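Local coordinates for protein P47 (PDB 6EKT), which may form part of a progenitor complex that protects botulinum neurotoxin type A2 during passage through the host gut, and has a fold related to tubular lipid-binding proteins, at residues W289-Y299 with V383-A394. Residues are numbered along the deposited sequence; the frame is centred on the assembly and turned at random.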
loop_
_atom_site.group_PDB
_atom_site.type_symbol
_atom_site.label_atom_id
_atom_site.label_comp_id
_atom_site.label_asym_id
_atom_site.label_seq_id
_atom_site.Cartn_x
_atom_site.Cartn_y
_atom_site.Cartn_z
ATOM N N TRP A 289 -5.221 -13.247 32.709
ATOM C CA TRP A 289 -4.398 -12.094 33.105
ATOM C C TRP A 289 -3.262 -12.507 34.052
ATOM O O TRP A 289 -3.354 -13.542 34.725
ATOM C CB TRP A 289 -5.269 -11.018 33.775
ATOM C CG TRP A 289 -4.737 -9.634 33.602
ATOM C CD1 TRP A 289 -4.171 -8.851 34.546
ATOM C CD2 TRP A 289 -4.703 -8.885 32.376
ATOM N NE1 TRP A 289 -3.776 -7.643 33.990
ATOM C CE2 TRP A 289 -4.111 -7.637 32.666
ATOM C CE3 TRP A 289 -5.140 -9.146 31.066
ATOM C CZ2 TRP A 289 -3.925 -6.646 31.693
ATOM C CZ3 TRP A 289 -4.958 -8.160 30.084
ATOM C CH2 TRP A 289 -4.351 -6.919 30.411
ATOM N N TYR A 290 -2.196 -11.707 34.092
ATOM C CA TYR A 290 -1.129 -11.913 35.064
ATOM C C TYR A 290 -1.605 -11.615 36.497
ATOM O O TYR A 290 -2.617 -10.948 36.707
ATOM C CB TYR A 290 0.129 -11.118 34.711
ATOM C CG TYR A 290 -0.078 -9.637 34.481
ATOM C CD1 TYR A 290 0.022 -8.714 35.532
ATOM C CD2 TYR A 290 -0.341 -9.145 33.201
ATOM C CE1 TYR A 290 -0.138 -7.344 35.309
ATOM C CE2 TYR A 290 -0.516 -7.786 32.977
ATOM C CZ TYR A 290 -0.405 -6.889 34.032
ATOM O OH TYR A 290 -0.583 -5.537 33.781
ATOM N N GLY A 291 -0.886 -12.147 37.471
ATOM C CA GLY A 291 -1.242 -11.964 38.876
ATOM C C GLY A 291 -1.075 -10.515 39.278
ATOM O O GLY A 291 -0.060 -9.900 38.973
ATOM N N LEU A 292 -2.092 -9.980 39.942
ATOM C CA LEU A 292 -2.061 -8.622 40.504
ATOM C C LEU A 292 -2.085 -8.640 42.019
ATOM O O LEU A 292 -2.988 -9.244 42.630
ATOM C CB LEU A 292 -3.286 -7.832 40.034
ATOM C CG LEU A 292 -3.417 -7.527 38.574
ATOM C CD1 LEU A 292 -4.805 -6.920 38.394
ATOM C CD2 LEU A 292 -2.321 -6.536 38.194
ATOM N N LYS A 293 -1.125 -7.940 42.633
ATOM C CA LYS A 293 -1.021 -7.930 44.082
ATOM C C LYS A 293 -1.883 -6.806 44.619
ATOM O O LYS A 293 -1.682 -5.643 44.278
ATOM C CB LYS A 293 0.434 -7.763 44.553
ATOM C CG LYS A 293 0.646 -8.108 46.018
ATOM C CD LYS A 293 2.129 -8.323 46.302
ATOM C CE LYS A 293 2.547 -8.035 47.727
ATOM N NZ LYS A 293 1.744 -8.745 48.759
ATOM N N VAL A 294 -2.855 -7.178 45.430
ATOM C CA VAL A 294 -3.737 -6.232 46.118
ATOM C C VAL A 294 -3.680 -6.588 47.597
ATOM O O VAL A 294 -4.013 -7.715 48.002
ATOM C CB VAL A 294 -5.189 -6.279 45.566
ATOM C CG1 VAL A 294 -6.021 -5.146 46.158
ATOM C CG2 VAL A 294 -5.204 -6.218 44.047
ATOM N N ALA A 295 -3.245 -5.619 48.409
ATOM C CA ALA A 295 -2.809 -5.847 49.792
ATOM C C ALA A 295 -1.812 -7.023 49.860
ATOM O O ALA A 295 -0.808 -7.011 49.145
ATOM C CB ALA A 295 -3.996 -6.003 50.769
ATOM N N ALA A 296 -2.085 -8.040 50.673
ATOM C CA ALA A 296 -1.113 -9.141 50.835
ATOM C C ALA A 296 -1.202 -10.262 49.776
ATOM O O ALA A 296 -0.337 -11.133 49.725
ATOM C CB ALA A 296 -1.177 -9.720 52.229
ATOM N N LEU A 297 -2.227 -10.233 48.930
ATOM C CA LEU A 297 -2.526 -11.382 48.056
ATOM C C LEU A 297 -2.491 -11.046 46.572
ATOM O O LEU A 297 -2.684 -9.888 46.172
ATOM C CB LEU A 297 -3.878 -12.011 48.425
ATOM C CG LEU A 297 -4.075 -12.591 49.832
ATOM C CD1 LEU A 297 -5.555 -12.684 50.171
ATOM C CD2 LEU A 297 -3.383 -13.952 50.027
ATOM N N TYR A 298 -2.263 -12.073 45.758
ATOM C CA TYR A 298 -2.348 -11.949 44.301
ATOM C C TYR A 298 -3.683 -12.446 43.785
ATOM O O TYR A 298 -4.206 -13.453 44.274
ATOM C CB TYR A 298 -1.249 -12.762 43.640
ATOM C CG TYR A 298 0.092 -12.070 43.646
ATOM C CD1 TYR A 298 0.457 -11.218 42.600
ATOM C CD2 TYR A 298 0.990 -12.266 44.696
ATOM C CE1 TYR A 298 1.694 -10.576 42.598
ATOM C CE2 TYR A 298 2.229 -11.633 44.705
ATOM C CZ TYR A 298 2.567 -10.786 43.665
ATOM O OH TYR A 298 3.794 -10.156 43.683
ATOM N N TYR A 299 -4.189 -11.757 42.765
ATOM C CA TYR A 299 -5.496 -12.038 42.158
ATOM C C TYR A 299 -5.345 -12.147 40.647
ATOM O O TYR A 299 -4.426 -11.575 40.065
ATOM C CB TYR A 299 -6.483 -10.918 42.512
ATOM C CG TYR A 299 -6.701 -10.830 43.982
ATOM C CD1 TYR A 299 -5.848 -10.038 44.788
ATOM C CD2 TYR A 299 -7.732 -11.549 44.597
ATOM C CE1 TYR A 299 -6.022 -9.977 46.165
ATOM C CE2 TYR A 299 -7.910 -11.490 45.983
ATOM C CZ TYR A 299 -7.069 -10.682 46.752
ATOM O OH TYR A 299 -7.265 -10.639 48.105
ATOM N N VAL A 383 -10.056 -5.278 44.712
ATOM C CA VAL A 383 -9.599 -6.224 43.689
ATOM C C VAL A 383 -10.215 -5.868 42.335
ATOM O O VAL A 383 -9.527 -5.903 41.303
ATOM C CB VAL A 383 -9.884 -7.711 44.083
ATOM C CG1 VAL A 383 -9.595 -8.678 42.919
ATOM C CG2 VAL A 383 -9.022 -8.117 45.271
ATOM N N THR A 384 -11.500 -5.502 42.346
ATOM C CA THR A 384 -12.233 -5.181 41.101
ATOM C C THR A 384 -11.669 -3.914 40.457
ATOM O O THR A 384 -11.398 -3.901 39.256
ATOM C CB THR A 384 -13.739 -5.063 41.375
ATOM O OG1 THR A 384 -14.196 -6.282 41.983
ATOM C CG2 THR A 384 -14.522 -4.812 40.070
ATOM N N HIS A 385 -11.446 -2.883 41.272
ATOM C CA HIS A 385 -10.815 -1.652 40.845
ATOM C C HIS A 385 -9.419 -1.877 40.269
ATOM O O HIS A 385 -9.163 -1.430 39.145
ATOM C CB HIS A 385 -10.751 -0.639 41.996
ATOM C CG HIS A 385 -10.156 0.675 41.601
ATOM N ND1 HIS A 385 -10.778 1.546 40.732
ATOM C CD2 HIS A 385 -8.984 1.260 41.943
ATOM C CE1 HIS A 385 -10.015 2.615 40.563
ATOM N NE2 HIS A 385 -8.925 2.469 41.296
ATOM N N TRP A 386 -8.539 -2.571 41.004
ATOM C CA TRP A 386 -7.185 -2.892 40.494
ATOM C C TRP A 386 -7.223 -3.691 39.182
ATOM O O TRP A 386 -6.437 -3.436 38.244
ATOM C CB TRP A 386 -6.376 -3.665 41.548
ATOM C CG TRP A 386 -5.415 -2.831 42.345
ATOM C CD1 TRP A 386 -4.045 -2.906 42.303
ATOM C CD2 TRP A 386 -5.729 -1.835 43.326
ATOM N NE1 TRP A 386 -3.496 -2.003 43.177
ATOM C CE2 TRP A 386 -4.504 -1.331 43.813
ATOM C CE3 TRP A 386 -6.928 -1.300 43.825
ATOM C CZ2 TRP A 386 -4.434 -0.317 44.791
ATOM C CZ3 TRP A 386 -6.856 -0.287 44.807
ATOM C CH2 TRP A 386 -5.617 0.188 45.271
ATOM N N SER A 387 -8.141 -4.647 39.102
ATOM C CA SER A 387 -8.274 -5.477 37.884
ATOM C C SER A 387 -8.660 -4.626 36.665
ATOM O O SER A 387 -8.063 -4.740 35.576
ATOM C CB SER A 387 -9.318 -6.588 38.094
ATOM O OG SER A 387 -8.901 -7.500 39.095
ATOM N N ILE A 388 -9.688 -3.793 36.839
ATOM C CA ILE A 388 -10.150 -2.925 35.752
ATOM C C ILE A 388 -9.037 -1.950 35.336
ATOM O O ILE A 388 -8.729 -1.836 34.128
ATOM C CB ILE A 388 -11.462 -2.166 36.139
ATOM C CG1 ILE A 388 -12.655 -3.143 36.157
ATOM C CG2 ILE A 388 -11.734 -1.026 35.145
ATOM C CD1 ILE A 388 -13.920 -2.592 36.814
ATOM N N LYS A 389 -8.392 -1.309 36.318
ATOM C CA LYS A 389 -7.311 -0.332 36.015
ATOM C C LYS A 389 -6.121 -1.010 35.332
ATOM O O LYS A 389 -5.550 -0.457 34.366
ATOM C CB LYS A 389 -6.860 0.419 37.262
ATOM C CG LYS A 389 -7.950 1.344 37.827
ATOM C CD LYS A 389 -8.142 2.592 36.996
ATOM C CE LYS A 389 -6.917 3.508 37.039
ATOM N NZ LYS A 389 -7.092 4.706 36.159
ATOM N N SER A 390 -5.784 -2.215 35.798
ATOM C CA SER A 390 -4.680 -2.985 35.186
ATOM C C SER A 390 -4.928 -3.234 33.699
ATOM O O SER A 390 -4.076 -2.918 32.856
ATOM C CB SER A 390 -4.443 -4.315 35.916
ATOM O OG SER A 390 -3.352 -5.006 35.326
ATOM N N ILE A 391 -6.104 -3.784 33.390
ATOM C CA ILE A 391 -6.475 -4.111 32.023
ATOM C C ILE A 391 -6.518 -2.841 31.170
ATOM O O ILE A 391 -5.892 -2.796 30.096
ATOM C CB ILE A 391 -7.804 -4.893 31.961
ATOM C CG1 ILE A 391 -7.642 -6.245 32.672
ATOM C CG2 ILE A 391 -8.298 -5.044 30.510
ATOM C CD1 ILE A 391 -8.956 -6.967 32.936
ATOM N N GLU A 392 -7.200 -1.800 31.662
ATOM C CA GLU A 392 -7.309 -0.526 30.913
ATOM C C GLU A 392 -5.945 0.016 30.554
ATOM O O GLU A 392 -5.741 0.474 29.441
ATOM C CB GLU A 392 -8.076 0.535 31.710
ATOM C CG GLU A 392 -9.570 0.237 31.769
ATOM C CD GLU A 392 -10.332 1.151 32.709
ATOM O OE1 GLU A 392 -9.699 1.868 33.523
ATOM O OE2 GLU A 392 -11.587 1.149 32.616
ATOM N N GLY A 393 -5.008 -0.067 31.502
ATOM C CA GLY A 393 -3.679 0.507 31.312
ATOM C C GLY A 393 -2.826 -0.327 30.361
ATOM O O GLY A 393 -1.845 0.171 29.815
ATOM N N ALA A 394 -3.199 -1.593 30.179
ATOM C CA ALA A 394 -2.410 -2.524 29.363
ATOM C C ALA A 394 -2.891 -2.571 27.908
ATOM O O ALA A 394 -2.267 -3.226 27.091
ATOM C CB ALA A 394 -2.447 -3.915 29.965
HETATM O O HOH W 1 -1.108 -3.645 35.912
#
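W289 lies against S390, I391 and A394 of helix 374-394, and its side chain can be followed outward from the backbone. CB carries the indole toward the helix, with CG anti to the backbone N (chi1 -152°). W289 CD1 comes no closer than 4.0 Å to S390 OG. W289 NE1 then donates a hydrogen bond of 3.0 Å to S390 OG, which lies 18° out of the indole plane. Over one face of the six-membered ring sits I391 CG1, 3.8 Å from its centroid, a CH-pi contact. The far rim ends on A394, whose CB lies in the ring plane, 3.6 Å from W289 CZ2. Y290 CE2 packs on the opposite face, so the indole is held between I391 and its own neighbour. S390 OG also shares a water with Y290 OH.

Further along, L292 spreads its two methyls around S390, with L292 CD1 3.6 Å from S390 CB. V294 CG2 rests on CB and CG of W386. At the other end V383 CG2 makes a CH-pi contact over the centre of the Y299 ring, 3.4 Å from its centroid and 5° off the ring normal. V324 of strand 315-326 also touches V383.

This joins the hairpin of strands 292-294 and 297-311 to helix 374-394, probably the long helix around which the sheet wraps, as in TULIP proteins. The chemistry is mostly apolar and aromatic. The W289 NE1 bond to S390 OG satisfies the buried indole N-H and, together with the contacts on both faces, helps to set the rotation of the indole, while the water continues the polar link toward the tyrosine hydroxyl.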